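Local structure of ferredoxin NADP reductase (3JQQ) at residues Gly158-Pro163 against Tyr282-Lys287. The protein catalyses reversible electron transfer between ferredoxin and NADP(H) through its FAD cofactor in the apicoplast of the malaria parasite. The protein carries 1 engineered substitution. Sequence-based numbering, arbitrary orientation.
Sequences GYFNLP and YICGKK. Engineered in segment 282-287: Lys286 (natural residue His). With A2P (adenosine-2'-5'-diphosphate), chain J.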
# COMPACT_ATOMS: atom_id res chain seq x y z
N GLY B 158 -3.28 -18.55 -0.37
CA GLY B 158 -3.76 -17.97 -1.61
C GLY B 158 -4.29 -18.97 -2.61
O GLY B 158 -4.22 -20.18 -2.40
N TYR B 159 -4.83 -18.46 -3.71
CA TYR B 159 -5.37 -19.30 -4.77
C TYR B 159 -5.07 -18.66 -6.12
O TYR B 159 -5.77 -18.89 -7.11
CB TYR B 159 -6.88 -19.50 -4.59
CG TYR B 159 -7.27 -19.97 -3.20
CD1 TYR B 159 -7.61 -19.07 -2.20
CD2 TYR B 159 -7.30 -21.33 -2.89
CE1 TYR B 159 -7.96 -19.50 -0.94
CE2 TYR B 159 -7.66 -21.77 -1.63
CZ TYR B 159 -7.99 -20.85 -0.66
OH TYR B 159 -8.34 -21.27 0.61
N PHE B 160 -4.01 -17.86 -6.15
CA PHE B 160 -3.57 -17.18 -7.35
C PHE B 160 -2.77 -18.16 -8.21
O PHE B 160 -1.58 -17.98 -8.44
CB PHE B 160 -2.70 -15.98 -6.96
CG PHE B 160 -2.56 -14.94 -8.04
CD1 PHE B 160 -3.67 -14.31 -8.57
CD2 PHE B 160 -1.31 -14.58 -8.49
CE1 PHE B 160 -3.53 -13.35 -9.56
CE2 PHE B 160 -1.16 -13.62 -9.48
CZ PHE B 160 -2.26 -13.00 -10.01
N ASN B 161 -3.45 -19.21 -8.67
CA ASN B 161 -2.78 -20.35 -9.29
C ASN B 161 -3.10 -20.58 -10.76
O ASN B 161 -4.12 -20.10 -11.28
CB ASN B 161 -3.10 -21.62 -8.51
CG ASN B 161 -2.61 -21.56 -7.08
OD1 ASN B 161 -1.42 -21.33 -6.83
ND2 ASN B 161 -3.51 -21.78 -6.13
N LEU B 162 -2.23 -21.33 -11.44
CA LEU B 162 -2.45 -21.72 -12.82
C LEU B 162 -3.58 -22.73 -12.93
O LEU B 162 -3.86 -23.47 -11.99
CB LEU B 162 -1.18 -22.33 -13.42
CG LEU B 162 0.03 -21.43 -13.63
CD1 LEU B 162 1.17 -22.23 -14.25
CD2 LEU B 162 -0.32 -20.24 -14.49
N PRO B 163 -4.25 -22.76 -14.10
CA PRO B 163 -5.17 -23.84 -14.44
C PRO B 163 -4.44 -25.18 -14.40
O PRO B 163 -3.30 -25.27 -14.85
CB PRO B 163 -5.58 -23.50 -15.88
CG PRO B 163 -5.39 -22.03 -15.99
CD PRO B 163 -4.22 -21.70 -15.12
N TYR B 282 -4.45 -12.43 -15.53
CA TYR B 282 -3.97 -12.30 -14.16
C TYR B 282 -3.58 -10.86 -13.85
O TYR B 282 -2.98 -10.18 -14.68
CB TYR B 282 -2.76 -13.21 -13.93
CG TYR B 282 -3.10 -14.67 -13.85
CD1 TYR B 282 -3.42 -15.40 -14.99
CD2 TYR B 282 -3.11 -15.34 -12.63
CE1 TYR B 282 -3.73 -16.73 -14.93
CE2 TYR B 282 -3.42 -16.68 -12.55
CZ TYR B 282 -3.73 -17.37 -13.70
OH TYR B 282 -4.04 -18.71 -13.64
N ILE B 283 -3.91 -10.41 -12.65
CA ILE B 283 -3.55 -9.08 -12.20
C ILE B 283 -2.96 -9.14 -10.79
O ILE B 283 -3.65 -9.53 -9.85
CB ILE B 283 -4.75 -8.13 -12.22
CG1 ILE B 283 -5.25 -7.93 -13.65
CG2 ILE B 283 -4.39 -6.79 -11.58
CD1 ILE B 283 -6.63 -7.31 -13.75
N CYS B 284 -1.70 -8.78 -10.66
CA CYS B 284 -1.02 -8.81 -9.37
C CYS B 284 -0.26 -7.52 -9.11
O CYS B 284 0.64 -7.15 -9.87
CB CYS B 284 -0.07 -10.01 -9.28
SG CYS B 284 0.66 -10.23 -7.65
N GLY B 285 -0.61 -6.83 -8.03
CA GLY B 285 -0.01 -5.54 -7.75
C GLY B 285 -1.00 -4.60 -7.11
O GLY B 285 -1.86 -5.01 -6.33
N LYS B 286 -0.94 -3.37 -7.56
CA LYS B 286 -1.74 -2.29 -7.02
C LYS B 286 -3.24 -2.48 -7.27
O LYS B 286 -3.63 -2.87 -8.33
CB LYS B 286 -1.28 -0.93 -7.60
CG LYS B 286 0.14 -0.47 -7.41
CD LYS B 286 0.57 -0.35 -5.97
CE LYS B 286 1.86 0.41 -5.86
NZ LYS B 286 2.47 0.26 -4.59
N LYS B 287 -4.05 -2.18 -6.26
CA LYS B 287 -5.50 -2.37 -6.36
C LYS B 287 -6.15 -1.63 -7.54
O LYS B 287 -7.10 -2.13 -8.14
CB LYS B 287 -6.18 -1.95 -5.06
CG LYS B 287 -5.95 -0.49 -4.68
CD LYS B 287 -6.66 -0.14 -3.38
CE LYS B 287 -6.17 -1.01 -2.23
NZ LYS B 287 -6.87 -0.68 -0.95
P1 A2P J . 5.29 5.37 -8.99
O1P A2P J . 4.39 6.49 -9.45
O2P A2P J . 5.06 4.93 -7.57
O3P A2P J . 6.75 5.57 -9.36
P2 A2P J . 6.08 -0.09 -6.02
O4P A2P J . 5.76 -1.57 -6.03
O5P A2P J . 5.33 0.70 -4.97
O6P A2P J . 7.55 0.22 -6.11
O5' A2P J . 5.47 0.45 -7.41
C5' A2P J . 5.58 -0.34 -8.59
C4' A2P J . 5.17 0.49 -9.79
O4' A2P J . 3.75 0.70 -9.78
C3' A2P J . 5.81 1.87 -9.76
O3' A2P J . 6.24 2.20 -11.09
C2' A2P J . 4.70 2.81 -9.35
O2' A2P J . 4.85 4.11 -9.90
C1' A2P J . 3.52 2.10 -10.00
N9 A2P J . 2.22 2.61 -9.51
C8 A2P J . 2.03 3.50 -8.51
N7 A2P J . 0.70 3.77 -8.35
C5 A2P J . 0.03 3.05 -9.27
C6 A2P J . -1.39 2.86 -9.66
N6 A2P J . -2.38 3.51 -9.01
N1 A2P J . -1.66 2.01 -10.68
C2 A2P J . -0.68 1.35 -11.33
N3 A2P J . 0.62 1.48 -11.03
C4 A2P J . 1.03 2.29 -10.03
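Phe160 carries its ring anti to the backbone N (chi1 -161°), and Tyr282 turns its phenol anti to the carbonyl carbon, which brings the two rings together as an edge-to-face (T-shaped) pair. The contact joins the two domains of a plant-type ferredoxin-NADP+ reductase. Residues 158-163 follow strand 150-157 of the antiparallel FAD-binding sheet. Residues 282-285 end a strand of the parallel NADP-binding sheet. The ring planes stand at 79°, and Tyr282 presents an edge: its CD2 lies over one face of Phe160, offset toward the rim, 3.6 Å from CZ. Phe160 is also the centre of an inverse gamma turn, closed by a weak hydrogen bond from Asn161 N to Tyr159 O.

Beyond the ring pair, Tyr282 reaches along the loop. Its OH donates a hydrogen bond to the backbone O of Asn161, 2.7 Å away. The donor stands above the carbonyl plane, with a C=O...O angle of 122°. This bond uses the O-H of the largely buried Tyr282 and ties the loop to the strand.

Cys284 meets the same outer end of the Phe160 ring, on its CE2 side. Cys284 CB lies 3.8 Å from Phe160 CE2, and its SG makes an oblique sulfur-aromatic contact. Cys284 also touches Tyr316, an FAD-binding residue. Tyr185 of helix 183-192 packs on Phe160, Tyr282 and Cys284, while His312 stacks on Tyr282.

Past Gly285 the chain leaves the strand and enters the nucleotide site. The engineered Lys286 (natural residue His) bends at chi2, lays CG over a face of the adenine and gives a hydrogen bond from NZ to O5P of the bound adenosine-2'-5'-diphosphate (2.9 Å). At the far end of the contact, Pro163 CD rests 3.3 Å from Tyr282 OH.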